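Local structure of inositol monophosphatase family protein (Staphylococcus aureus, 5I3S) at residues M1-F6 against E55-H60; Q8-E13 against D47-T52; S145-S150 against R244-E249; I152-N157 against E170-S175. The protein probably hydrolyses inositol monophosphate or related phosphorylated sugars, as a phosphatase of the inositol monophosphatase family with the sugar phosphatase fold. One frame throughout, in Å; residues are numbered along the deposited sequence.

Interaction 1 of 4, residues M1-F6 against E55-H60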
loop_
_atom_site.group_PDB
_atom_site.type_symbol
_atom_site.label_atom_id
_atom_site.label_comp_id
_atom_site.label_asym_id
_atom_site.label_seq_id
_atom_site.Cartn_x
_atom_site.Cartn_y
_atom_site.Cartn_z
ATOM N N MET A 1 -32.715 -6.377 11.902
ATOM C CA MET A 1 -31.807 -5.516 11.070
ATOM C C MET A 1 -31.711 -4.087 11.600
ATOM O O MET A 1 -31.022 -3.288 11.017
ATOM C CB MET A 1 -32.236 -5.505 9.581
ATOM N N ALA A 2 -32.369 -3.776 12.718
ATOM C CA ALA A 2 -32.558 -2.396 13.142
ATOM C C ALA A 2 -31.244 -1.769 13.560
ATOM O O ALA A 2 -30.844 -0.757 13.011
ATOM C CB ALA A 2 -33.563 -2.308 14.283
ATOM N N LEU A 3 -30.592 -2.402 14.531
ATOM C CA LEU A 3 -29.312 -1.961 15.091
ATOM C C LEU A 3 -28.175 -1.923 14.028
ATOM O O LEU A 3 -27.374 -1.015 14.036
ATOM C CB LEU A 3 -28.944 -2.847 16.304
ATOM C CG LEU A 3 -27.504 -2.964 16.816
ATOM C CD1 LEU A 3 -27.016 -1.696 17.440
ATOM C CD2 LEU A 3 -27.420 -4.105 17.820
ATOM N N TYR A 4 -28.116 -2.938 13.165
ATOM C CA TYR A 4 -27.248 -2.958 11.997
ATOM C C TYR A 4 -27.396 -1.720 11.124
ATOM O O TYR A 4 -26.387 -1.093 10.771
ATOM C CB TYR A 4 -27.589 -4.169 11.143
ATOM C CG TYR A 4 -26.653 -4.403 9.994
ATOM C CD1 TYR A 4 -25.299 -4.647 10.223
ATOM C CD2 TYR A 4 -27.111 -4.424 8.684
ATOM C CE1 TYR A 4 -24.424 -4.890 9.180
ATOM C CE2 TYR A 4 -26.240 -4.662 7.636
ATOM C CZ TYR A 4 -24.890 -4.894 7.890
ATOM O OH TYR A 4 -24.011 -5.149 6.855
ATOM N N GLY A 5 -28.657 -1.392 10.786
ATOM C CA GLY A 5 -28.986 -0.242 9.973
ATOM C C GLY A 5 -28.571 1.059 10.625
ATOM O O GLY A 5 -27.989 1.913 9.959
ATOM N N PHE A 6 -28.893 1.225 11.917
ATOM C CA PHE A 6 -28.406 2.364 12.742
ATOM C C PHE A 6 -26.859 2.480 12.697
ATOM O O PHE A 6 -26.320 3.577 12.583
ATOM C CB PHE A 6 -28.935 2.223 14.185
ATOM C CG PHE A 6 -28.306 3.159 15.197
ATOM C CD1 PHE A 6 -28.670 4.494 15.265
ATOM C CD2 PHE A 6 -27.395 2.702 16.098
ATOM C CE1 PHE A 6 -28.105 5.353 16.212
ATOM C CE2 PHE A 6 -26.804 3.557 17.025
ATOM C CZ PHE A 6 -27.166 4.886 17.085
ATOM N N GLU A 55 -27.470 8.067 23.196
ATOM C CA GLU A 55 -28.817 8.669 23.026
ATOM C C GLU A 55 -29.857 7.623 22.635
ATOM O O GLU A 55 -30.996 7.672 23.090
ATOM C CB GLU A 55 -28.815 9.786 21.952
ATOM N N THR A 56 -29.462 6.687 21.792
ATOM C CA THR A 56 -30.421 5.815 21.141
ATOM C C THR A 56 -30.567 4.478 21.837
ATOM O O THR A 56 -31.652 3.944 21.889
ATOM C CB THR A 56 -30.050 5.612 19.657
ATOM O OG1 THR A 56 -29.725 6.892 19.076
ATOM C CG2 THR A 56 -31.193 4.982 18.906
ATOM N N TYR A 57 -29.458 3.927 22.319
ATOM C CA TYR A 57 -29.442 2.662 23.074
ATOM C C TYR A 57 -28.706 2.961 24.378
ATOM O O TYR A 57 -27.479 2.809 24.439
ATOM C CB TYR A 57 -28.709 1.589 22.284
ATOM C CG TYR A 57 -29.418 1.123 21.049
ATOM C CD1 TYR A 57 -30.461 0.201 21.135
ATOM C CD2 TYR A 57 -29.032 1.575 19.773
ATOM C CE1 TYR A 57 -31.114 -0.252 20.006
ATOM C CE2 TYR A 57 -29.669 1.120 18.622
ATOM C CZ TYR A 57 -30.713 0.208 18.740
ATOM O OH TYR A 57 -31.373 -0.267 17.613
ATOM N N PRO A 58 -29.436 3.429 25.416
ATOM C CA PRO A 58 -28.714 3.993 26.562
ATOM C C PRO A 58 -27.835 3.040 27.338
ATOM O O PRO A 58 -26.867 3.511 27.934
ATOM C CB PRO A 58 -29.839 4.554 27.433
ATOM C CG PRO A 58 -30.909 4.897 26.456
ATOM C CD PRO A 58 -30.876 3.764 25.475
ATOM N N ASN A 59 -28.147 1.732 27.293
ATOM C CA ASN A 59 -27.420 0.663 28.039
ATOM C C ASN A 59 -26.273 -0.027 27.300
ATOM O O ASN A 59 -25.616 -0.906 27.877
ATOM C CB ASN A 59 -28.400 -0.444 28.480
ATOM C CG ASN A 59 -29.488 0.080 29.383
ATOM O OD1 ASN A 59 -30.636 -0.296 29.242
ATOM N ND2 ASN A 59 -29.127 1.002 30.291
ATOM N N HIS A 60 -26.028 0.348 26.042
ATOM C CA HIS A 60 -24.901 -0.209 25.283
ATOM C C HIS A 60 -23.571 0.315 25.811
ATOM O O HIS A 60 -23.481 1.420 26.356
ATOM C CB HIS A 60 -25.061 0.072 23.791
ATOM C CG HIS A 60 -26.158 -0.715 23.170
ATOM N ND1 HIS A 60 -26.300 -0.845 21.808
ATOM C CD2 HIS A 60 -27.142 -1.460 23.724
ATOM C CE1 HIS A 60 -27.340 -1.615 21.542
ATOM N NE2 HIS A 60 -27.864 -2.008 22.690
#
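The first turn of helix 2-24 meets the C-terminal end of helix 37-56 through an edge-to-face (T-shaped) pair of rings, in which Tyr57 turns its edge toward the face of Phe6. The ring centroids lie 5.5 Å apart with the planes at 69°, and the closest atoms are Phe6 CD2 and Tyr57 CE2 at 3.7 Å. With CG anti to the backbone N (chi1 169°), the Phe6 ring is directed at the end of the other helix. Farther round the same ring, Phe6 CE1 comes to 3.6 Å from Thr56 OG1, while Thr56 CG2 lies over one face; the hydroxyl itself is hydrogen-bonded to Thr52 O one turn back in its helix. In the sugar phosphatase fold these two N-terminal helices pack together against one side of a large beta-sheet, and here helix 37-56 gives way at Tyr57 to a type I beta turn, Tyr57 to His60, that leads into strand 61-64. Leu3 CD1 touches both aromatic residues of this turn. It is 4.0 Å from Tyr57 CE2 and 4.1 Å from His60 CE1, which it meets at the imidazole edge, and Tyr57 OH passes beside the helix backbone, 3.7 Å from Leu3 CA. The turn brings Tyr57 CB over the centre of the imidazole face, and His60 ND1 is hydrogen-bonded to Trp80 NE1 on strand 78-83.

Interaction 2 of 4, residues Q8-E13 against D47-T52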
loop_
_atom_site.group_PDB
_atom_site.type_symbol
_atom_site.label_atom_id
_atom_site.label_comp_id
_atom_site.label_asym_id
_atom_site.label_seq_id
_atom_site.Cartn_x
_atom_site.Cartn_y
_atom_site.Cartn_z
ATOM N N GLN A 8 -24.725 1.324 10.367
ATOM C CA GLN A 8 -24.383 1.637 8.994
ATOM C C GLN A 8 -24.480 3.127 8.695
ATOM O O GLN A 8 -23.538 3.711 8.195
ATOM C CB GLN A 8 -25.269 0.808 8.075
ATOM C CG GLN A 8 -24.958 0.857 6.609
ATOM C CD GLN A 8 -25.353 -0.415 5.907
ATOM O OE1 GLN A 8 -24.983 -1.507 6.321
ATOM N NE2 GLN A 8 -26.120 -0.284 4.846
ATOM N N GLY A 9 -25.584 3.744 9.037
ATOM C CA GLY A 9 -25.789 5.160 8.776
ATOM C C GLY A 9 -24.893 6.027 9.616
ATOM O O GLY A 9 -24.236 6.952 9.108
ATOM N N LEU A 10 -24.830 5.694 10.901
ATOM C CA LEU A 10 -23.912 6.341 11.844
ATOM C C LEU A 10 -22.470 6.385 11.330
ATOM O O LEU A 10 -21.823 7.420 11.366
ATOM C CB LEU A 10 -23.942 5.598 13.183
ATOM C CG LEU A 10 -22.969 6.092 14.255
ATOM C CD1 LEU A 10 -23.251 7.555 14.567
ATOM C CD2 LEU A 10 -23.096 5.265 15.508
ATOM N N ILE A 11 -21.941 5.270 10.853
ATOM C CA ILE A 11 -20.523 5.284 10.449
ATOM C C ILE A 11 -20.324 6.179 9.206
ATOM O O ILE A 11 -19.358 6.936 9.139
ATOM C CB ILE A 11 -19.939 3.860 10.318
ATOM C CG1 ILE A 11 -18.416 3.895 10.324
ATOM C CG2 ILE A 11 -20.503 3.124 9.118
ATOM C CD1 ILE A 11 -17.794 2.505 10.327
ATOM N N GLN A 12 -21.268 6.105 8.266
ATOM C CA GLN A 12 -21.262 6.925 7.054
ATOM C C GLN A 12 -21.391 8.415 7.374
ATOM O O GLN A 12 -20.641 9.242 6.875
ATOM C CB GLN A 12 -22.357 6.474 6.103
ATOM C CG GLN A 12 -22.001 5.191 5.403
ATOM C CD GLN A 12 -23.181 4.566 4.659
ATOM O OE1 GLN A 12 -24.088 3.967 5.267
ATOM N NE2 GLN A 12 -23.163 4.672 3.344
ATOM N N GLU A 13 -22.288 8.729 8.278
ATOM C CA GLU A 13 -22.498 10.089 8.696
ATOM C C GLU A 13 -21.263 10.648 9.446
ATOM O O GLU A 13 -20.842 11.795 9.204
ATOM C CB GLU A 13 -23.821 10.129 9.501
ATOM C CG GLU A 13 -24.382 11.508 9.841
ATOM C CD GLU A 13 -24.376 12.467 8.685
ATOM O OE1 GLU A 13 -24.890 12.107 7.606
ATOM O OE2 GLU A 13 -23.819 13.576 8.865
ATOM N N ASP A 47 -16.477 11.094 19.991
ATOM C CA ASP A 47 -17.550 11.750 20.785
ATOM C C ASP A 47 -18.886 11.759 20.049
ATOM O O ASP A 47 -19.919 11.530 20.678
ATOM C CB ASP A 47 -17.153 13.178 21.180
ATOM C CG ASP A 47 -16.093 13.204 22.246
ATOM O OD1 ASP A 47 -16.006 12.193 22.981
ATOM O OD2 ASP A 47 -15.366 14.215 22.369
ATOM N N PHE A 48 -18.864 11.988 18.731
ATOM C CA PHE A 48 -20.083 11.883 17.915
ATOM C C PHE A 48 -20.603 10.463 17.946
ATOM O O PHE A 48 -21.779 10.262 18.180
ATOM C CB PHE A 48 -19.836 12.302 16.444
ATOM C CG PHE A 48 -21.000 12.002 15.528
ATOM C CD1 PHE A 48 -22.218 12.689 15.658
ATOM C CD2 PHE A 48 -20.905 11.030 14.539
ATOM C CE1 PHE A 48 -23.300 12.413 14.805
ATOM C CE2 PHE A 48 -21.976 10.768 13.682
ATOM C CZ PHE A 48 -23.180 11.446 13.833
ATOM N N ILE A 49 -19.721 9.487 17.709
ATOM C CA ILE A 49 -20.132 8.056 17.670
ATOM C C ILE A 49 -20.628 7.559 19.036
ATOM O O ILE A 49 -21.687 6.941 19.123
ATOM C CB ILE A 49 -19.025 7.149 17.104
ATOM C CG1 ILE A 49 -18.795 7.480 15.614
ATOM C CG2 ILE A 49 -19.377 5.677 17.257
ATOM C CD1 ILE A 49 -17.472 6.965 15.058
ATOM N N PHE A 50 -19.873 7.859 20.086
ATOM C CA PHE A 50 -20.305 7.594 21.453
ATOM C C PHE A 50 -21.706 8.195 21.770
ATOM O O PHE A 50 -22.624 7.494 22.215
ATOM C CB PHE A 50 -19.230 8.145 22.401
ATOM C CG PHE A 50 -19.581 8.044 23.853
ATOM C CD1 PHE A 50 -19.747 6.795 24.455
ATOM C CD2 PHE A 50 -19.724 9.203 24.635
ATOM C CE1 PHE A 50 -20.070 6.693 25.804
ATOM C CE2 PHE A 50 -20.037 9.108 25.984
ATOM C CZ PHE A 50 -20.209 7.846 26.569
ATOM N N ASP A 51 -21.879 9.481 21.494
ATOM C CA ASP A 51 -23.101 10.191 21.918
ATOM C C ASP A 51 -24.324 9.760 21.191
ATOM O O ASP A 51 -25.392 9.740 21.757
ATOM C CB ASP A 51 -22.974 11.704 21.760
ATOM C CG ASP A 51 -21.986 12.296 22.699
ATOM O OD1 ASP A 51 -21.703 11.684 23.759
ATOM O OD2 ASP A 51 -21.468 13.382 22.353
ATOM N N THR A 52 -24.175 9.467 19.920
ATOM C CA THR A 52 -25.278 8.954 19.119
ATOM C C THR A 52 -25.715 7.563 19.579
ATOM O O THR A 52 -26.914 7.290 19.636
ATOM C CB THR A 52 -24.844 8.908 17.651
ATOM O OG1 THR A 52 -24.496 10.228 17.276
ATOM C CG2 THR A 52 -25.921 8.341 16.720
#
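Leu10 reaches from helix 8-13 to helix 47-52 and carries most of this antiparallel helix-helix contact, part of the N-terminal helical pair of the sugar phosphatase fold. The two short axes approach to 10.5 Å, with 155° between their directions. From CB, which leaves the helix obliquely to its partner, CG is set anti to the backbone N (chi1 176°), and this carries the two methyls across the gap. CD1 touches both Phe48 and Thr52: it lies 3.6 Å from Phe48 CE2, approaching the ring obliquely, and meets Thr52 CG2 tip to tip at 3.5 Å. CD2 turns to the other side and rests 4.1 Å from Ile49 CG2, on the flank where Ile49 also touches Ile100 of strand 99-106. One turn farther along, the aliphatic part of Glu13 crosses Phe48 at about a right angle, with CG 4.2 Å from CZ of that ring. Within helix 47-52 the Thr52 hydroxyl is turned back onto its own chain, where OG1 sits over one face of the Phe48 ring, toward the rim. Phe48 O accepts two bonds from opposite faces of its carbonyl plane, one from Thr52 N and one from Thr52 OG1 at 2.9 Å.

Interaction 3 of 4, residues S145-S150 against R244-E249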
loop_
_atom_site.group_PDB
_atom_site.type_symbol
_atom_site.label_atom_id
_atom_site.label_comp_id
_atom_site.label_asym_id
_atom_site.label_seq_id
_atom_site.Cartn_x
_atom_site.Cartn_y
_atom_site.Cartn_z
ATOM N N SER A 145 -4.729 -20.559 -1.147
ATOM C CA SER A 145 -3.507 -20.334 -1.910
ATOM C C SER A 145 -2.355 -20.998 -1.178
ATOM O O SER A 145 -2.407 -21.209 0.052
ATOM C CB SER A 145 -3.250 -18.803 -2.067
ATOM O OG SER A 145 -2.979 -18.196 -0.804
ATOM N N ASN A 146 -1.307 -21.314 -1.930
ATOM C CA ASN A 146 0.005 -21.591 -1.315
ATOM C C ASN A 146 0.798 -20.302 -1.061
ATOM O O ASN A 146 0.671 -19.318 -1.829
ATOM C CB ASN A 146 0.796 -22.577 -2.193
ATOM C CG ASN A 146 0.010 -23.872 -2.420
ATOM O OD1 ASN A 146 -0.330 -24.557 -1.470
ATOM N ND2 ASN A 146 -0.332 -24.170 -3.683
ATOM N N LEU A 147 1.632 -20.313 -0.021
ATOM C CA LEU A 147 2.438 -19.135 0.335
ATOM C C LEU A 147 3.312 -18.670 -0.840
ATOM O O LEU A 147 3.411 -17.441 -1.127
ATOM C CB LEU A 147 3.321 -19.391 1.574
ATOM C CG LEU A 147 4.151 -18.175 2.015
ATOM C CD1 LEU A 147 3.307 -16.969 2.414
ATOM C CD2 LEU A 147 5.002 -18.559 3.186
ATOM N N ARG A 148 3.885 -19.652 -1.541
ATOM C CA ARG A 148 4.759 -19.447 -2.724
ATOM C C ARG A 148 4.117 -18.625 -3.865
ATOM O O ARG A 148 4.822 -18.045 -4.648
ATOM C CB ARG A 148 5.214 -20.830 -3.269
ATOM N N GLN A 149 2.791 -18.646 -3.984
ATOM C CA GLN A 149 2.043 -17.801 -4.921
ATOM C C GLN A 149 1.220 -16.711 -4.239
ATOM O O GLN A 149 0.325 -16.160 -4.838
ATOM C CB GLN A 149 1.060 -18.670 -5.754
ATOM C CG GLN A 149 1.684 -19.290 -6.993
ATOM C CD GLN A 149 2.119 -20.722 -6.750
ATOM O OE1 GLN A 149 1.301 -21.575 -6.349
ATOM N NE2 GLN A 149 3.411 -21.004 -6.976
ATOM N N SER A 150 1.475 -16.420 -2.977
ATOM C CA SER A 150 0.667 -15.420 -2.257
ATOM C C SER A 150 1.473 -14.130 -2.080
ATOM O O SER A 150 2.702 -14.166 -1.998
ATOM C CB SER A 150 0.240 -15.965 -0.894
ATOM O OG SER A 150 -0.380 -17.224 -1.035
ATOM N N ARG A 244 -7.874 -19.782 4.329
ATOM C CA ARG A 244 -7.698 -21.014 5.111
ATOM C C ARG A 244 -6.423 -21.697 4.843
ATOM O O ARG A 244 -5.611 -21.883 5.749
ATOM C CB ARG A 244 -8.858 -21.970 4.882
ATOM C CG ARG A 244 -10.020 -21.566 5.755
ATOM C CD ARG A 244 -11.373 -22.176 5.416
ATOM N NE ARG A 244 -12.316 -21.550 6.339
ATOM C CZ ARG A 244 -12.454 -21.843 7.641
ATOM N NH1 ARG A 244 -11.773 -22.836 8.207
ATOM N NH2 ARG A 244 -13.312 -21.146 8.391
ATOM N N GLY A 245 -6.203 -21.980 3.575
ATOM C CA GLY A 245 -5.056 -22.759 3.172
ATOM C C GLY A 245 -3.738 -22.146 3.630
ATOM O O GLY A 245 -2.852 -22.795 4.178
ATOM N N LEU A 246 -3.556 -20.876 3.408
ATOM C CA LEU A 246 -2.258 -20.452 3.694
ATOM C C LEU A 246 -2.095 -19.862 5.076
ATOM O O LEU A 246 -0.963 -19.713 5.547
ATOM C CB LEU A 246 -1.790 -19.570 2.622
ATOM C CG LEU A 246 -1.506 -18.206 3.062
ATOM C CD1 LEU A 246 -0.433 -17.787 2.088
ATOM C CD2 LEU A 246 -2.872 -17.504 3.081
ATOM N N HIS A 247 -3.212 -19.542 5.724
ATOM C CA HIS A 247 -3.175 -19.412 7.148
ATOM C C HIS A 247 -2.590 -20.677 7.797
ATOM O O HIS A 247 -1.653 -20.572 8.589
ATOM C CB HIS A 247 -4.554 -19.143 7.703
ATOM C CG HIS A 247 -4.549 -18.841 9.164
ATOM N ND1 HIS A 247 -4.409 -19.820 10.126
ATOM C CD2 HIS A 247 -4.644 -17.672 9.826
ATOM C CE1 HIS A 247 -4.444 -19.277 11.323
ATOM N NE2 HIS A 247 -4.582 -17.971 11.169
ATOM N N GLN A 248 -3.092 -21.856 7.438
ATOM C CA GLN A 248 -2.576 -23.110 8.030
ATOM C C GLN A 248 -1.116 -23.406 7.653
ATOM O O GLN A 248 -0.378 -23.858 8.502
ATOM C CB GLN A 248 -3.557 -24.337 7.831
ATOM C CG GLN A 248 -3.726 -24.984 6.443
ATOM C CD GLN A 248 -5.085 -25.711 6.209
ATOM O OE1 GLN A 248 -5.439 -26.087 5.062
ATOM N NE2 GLN A 248 -5.858 -25.884 7.278
ATOM N N GLU A 249 -0.684 -23.093 6.422
ATOM C CA GLU A 249 0.756 -23.201 6.041
ATOM C C GLU A 249 1.678 -22.216 6.797
ATOM O O GLU A 249 2.783 -22.589 7.227
ATOM C CB GLU A 249 0.912 -22.983 4.524
ATOM C CG GLU A 249 2.325 -23.158 3.925
ATOM C CD GLU A 249 2.373 -22.816 2.470
ATOM O OE1 GLU A 249 1.327 -22.412 1.865
ATOM O OE2 GLU A 249 3.496 -22.876 1.900
HETATM O O HOH W 1 4.106 -22.538 -0.791
#
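The backbone of 145-150 comes closest to helix 244-249 at Asn146 and Leu246, with CA atoms 5.6 Å apart, then turns through a short 3-10 segment at Leu147 and Arg148. Leu147 N donates a hydrogen bond to Glu249 OE1 at 2.8 Å, nearly straight at 159°, meeting the oxygen on its syn side but 32° out of the carboxylate plane. Glu249 gets there fully extended, with CG anti to the backbone N (chi1 -176°) and the chain straight beyond it. Its other oxygen, OE2, accepts a bond from a water at 2.8 Å, and that water in turn accepts from Arg148 N. The carboxylate thus grips two successive peptide N-H groups at the start of the 3-10 turn, one directly and one through water, and OE2 also lies against Leu147 CB. This loop leads into strand 151-153 of the smaller mixed sheet, whereas helix 244-255 follows strand 237-242 of that sheet, so the contact fastens the approach to one strand onto the helix leaving another. Leu246, nearly one turn before Glu249, packs on the loop: CB lies beside Ser145 O, and CD1 touches Ser150 OG and Leu147 CD1, the two leucines crossing at about a right angle. Its unstaggered chi1 leaves the fine placing of this side chain uncertain. Across the loop, Ser145 OG donates to Ser150 OG at 2.8 Å. Ser145 OG is also bonded to Asn243 ND2, just ahead of the helix, while Asp144 OD1 accepts from Gly245 N.

Interaction 4 of 4, residues I152-N157 against E170-S175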
loop_
_atom_site.group_PDB
_atom_site.type_symbol
_atom_site.label_atom_id
_atom_site.label_comp_id
_atom_site.label_asym_id
_atom_site.label_seq_id
_atom_site.Cartn_x
_atom_site.Cartn_y
_atom_site.Cartn_z
ATOM N N ILE A 152 1.532 -11.009 0.718
ATOM C CA ILE A 152 1.240 -10.837 2.110
ATOM C C ILE A 152 1.463 -9.428 2.547
ATOM O O ILE A 152 2.291 -8.723 1.995
ATOM C CB ILE A 152 2.133 -11.729 3.005
ATOM C CG1 ILE A 152 3.599 -11.296 2.984
ATOM C CG2 ILE A 152 2.019 -13.188 2.531
ATOM C CD1 ILE A 152 4.470 -12.139 3.872
ATOM N N GLY A 153 0.724 -9.050 3.576
ATOM C CA GLY A 153 0.827 -7.774 4.182
ATOM C C GLY A 153 1.668 -7.882 5.433
ATOM O O GLY A 153 1.337 -8.690 6.316
ATOM N N ILE A 154 2.717 -7.054 5.525
ATOM C CA ILE A 154 3.542 -6.997 6.709
ATOM C C ILE A 154 4.374 -5.731 6.686
ATOM O O ILE A 154 5.027 -5.450 5.683
ATOM C CB ILE A 154 4.453 -8.249 6.839
ATOM C CG1 ILE A 154 5.243 -8.218 8.141
ATOM C CG2 ILE A 154 5.420 -8.400 5.668
ATOM C CD1 ILE A 154 6.014 -9.517 8.366
ATOM N N ASN A 155 4.357 -4.959 7.761
ATOM C CA ASN A 155 5.143 -3.684 7.769
ATOM C C ASN A 155 6.628 -4.033 7.760
ATOM O O ASN A 155 7.048 -4.895 8.509
ATOM C CB ASN A 155 4.777 -2.778 8.930
ATOM C CG ASN A 155 5.229 -1.332 8.744
ATOM O OD1 ASN A 155 4.426 -0.390 8.749
ATOM N ND2 ASN A 155 6.475 -1.136 8.712
ATOM N N PRO A 156 7.414 -3.411 6.865
ATOM C CA PRO A 156 8.876 -3.608 6.915
ATOM C C PRO A 156 9.550 -3.456 8.303
ATOM O O PRO A 156 10.550 -4.114 8.584
ATOM C CB PRO A 156 9.391 -2.506 5.971
ATOM C CG PRO A 156 8.287 -2.335 4.953
ATOM C CD PRO A 156 7.006 -2.570 5.727
ATOM N N ASN A 157 9.109 -2.525 9.118
ATOM C CA ASN A 157 9.635 -2.383 10.507
ATOM C C ASN A 157 9.719 -3.657 11.369
ATOM O O ASN A 157 10.548 -3.722 12.277
ATOM C CB ASN A 157 8.850 -1.332 11.293
ATOM C CG ASN A 157 9.234 0.070 10.913
ATOM O OD1 ASN A 157 10.277 0.549 11.351
ATOM N ND2 ASN A 157 8.416 0.732 10.096
ATOM N N GLU A 170 11.612 -15.702 6.949
ATOM C CA GLU A 170 11.361 -16.911 6.174
ATOM C C GLU A 170 10.009 -16.806 5.459
ATOM O O GLU A 170 9.905 -17.086 4.276
ATOM C CB GLU A 170 11.517 -18.195 7.048
ATOM C CG GLU A 170 12.976 -18.691 7.196
ATOM N N ILE A 171 8.986 -16.302 6.137
ATOM C CA ILE A 171 7.701 -16.242 5.506
ATOM C C ILE A 171 7.718 -15.173 4.374
ATOM O O ILE A 171 7.109 -15.378 3.332
ATOM C CB ILE A 171 6.506 -16.178 6.491
ATOM C CG1 ILE A 171 5.684 -14.946 6.332
ATOM C CG2 ILE A 171 6.852 -16.407 7.961
ATOM C CD1 ILE A 171 4.559 -15.203 5.363
ATOM N N VAL A 172 8.460 -14.089 4.555
ATOM C CA VAL A 172 8.619 -13.120 3.504
ATOM C C VAL A 172 9.401 -13.726 2.315
ATOM O O VAL A 172 9.070 -13.511 1.140
ATOM C CB VAL A 172 9.334 -11.873 4.023
ATOM C CG1 VAL A 172 9.619 -10.908 2.889
ATOM C CG2 VAL A 172 8.460 -11.188 5.051
ATOM N N ASN A 173 10.419 -14.503 2.653
ATOM C CA ASN A 173 11.239 -15.142 1.671
ATOM C C ASN A 173 10.460 -16.101 0.796
ATOM O O ASN A 173 10.688 -16.145 -0.409
ATOM C CB ASN A 173 12.406 -15.869 2.304
ATOM C CG ASN A 173 13.699 -15.217 1.955
ATOM O OD1 ASN A 173 14.155 -14.286 2.660
ATOM N ND2 ASN A 173 14.277 -15.635 0.790
ATOM N N ASP A 174 9.556 -16.864 1.386
ATOM C CA ASP A 174 8.835 -17.827 0.582
ATOM C C ASP A 174 7.691 -17.172 -0.171
ATOM O O ASP A 174 7.413 -17.574 -1.292
ATOM C CB ASP A 174 8.442 -19.053 1.403
ATOM C CG ASP A 174 9.695 -19.866 1.811
ATOM O OD1 ASP A 174 10.547 -20.196 0.929
ATOM O OD2 ASP A 174 9.872 -20.154 3.008
ATOM N N SER A 175 7.068 -16.143 0.398
ATOM C CA SER A 175 5.977 -15.481 -0.330
ATOM C C SER A 175 6.493 -14.909 -1.656
ATOM O O SER A 175 7.707 -14.726 -1.882
ATOM C CB SER A 175 5.277 -14.416 0.500
ATOM O OG SER A 175 6.204 -13.672 1.241
#
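Ile152 and Ile171 cross at a slant, methyl end to methyl end, between a strand and the helix that follows it in a beta-alpha-beta unit made of strand 151-153, helix 164-174 and strand 177-179. Strands 151-153 and 177-179 run parallel as neighbours in the sheet, and the helix packs on one face of the sheet. Ile152 CG1 lies between its backbone N and carbonyl carbon (chi1 68°), which directs CD1 at the helix. The modelled separation of Ile152 CD1 and Ile171 CD1, 3.4 Å, is closer than two methyls usually pack and is doubtful, because Ile171 holds a chi1 of 120°, away from any staggered position, and is probably strained or imperfectly defined in the model. Two residues along, Ile154 meets Val172. Here too the side chains are slanted across each other, but more loosely, with CG2 of Ile154 and CG2 of Val172 4.2 Å apart. Met200 of the adjacent strand 198-201 touches Ile152, Ile154 and Ile171, while Ile250 and Tyr254 of helix 244-255 also pack on Ile171. Val172 further touches Asn157 of the second subunit, placing this part of the helix at the dimer interface. The contact closes on Ser175, the first residue to leave the helical conformation. All five touching residues are buried, and this serine brings the polar group among them: its OG lies 3.5 Å from Ile152 CD1 and 2.8 Å from Ile171 O.

The four contacts form two pairs on opposite sides of the chain's centre. Interactions 1 and 2 join the same two helices, 2-24 and 37-56, with centres 11 Å apart, and they touch where Phe6 CZ lies 3.5 Å from Thr52 O. Interactions 3 and 4 belong to the other half, around the smaller mixed sheet. Their centres are 13 Å apart, and Leu147 links them directly, with its CD1 3.7 Å from Ile171 CD1 and also resting near Ser175. The two pairs do not meet: interactions 1 and 3 keep about 19 Å between nearest atoms, and interactions 2 and 4 about 22 Å. Interaction 4 also reaches the second subunit, through Val172.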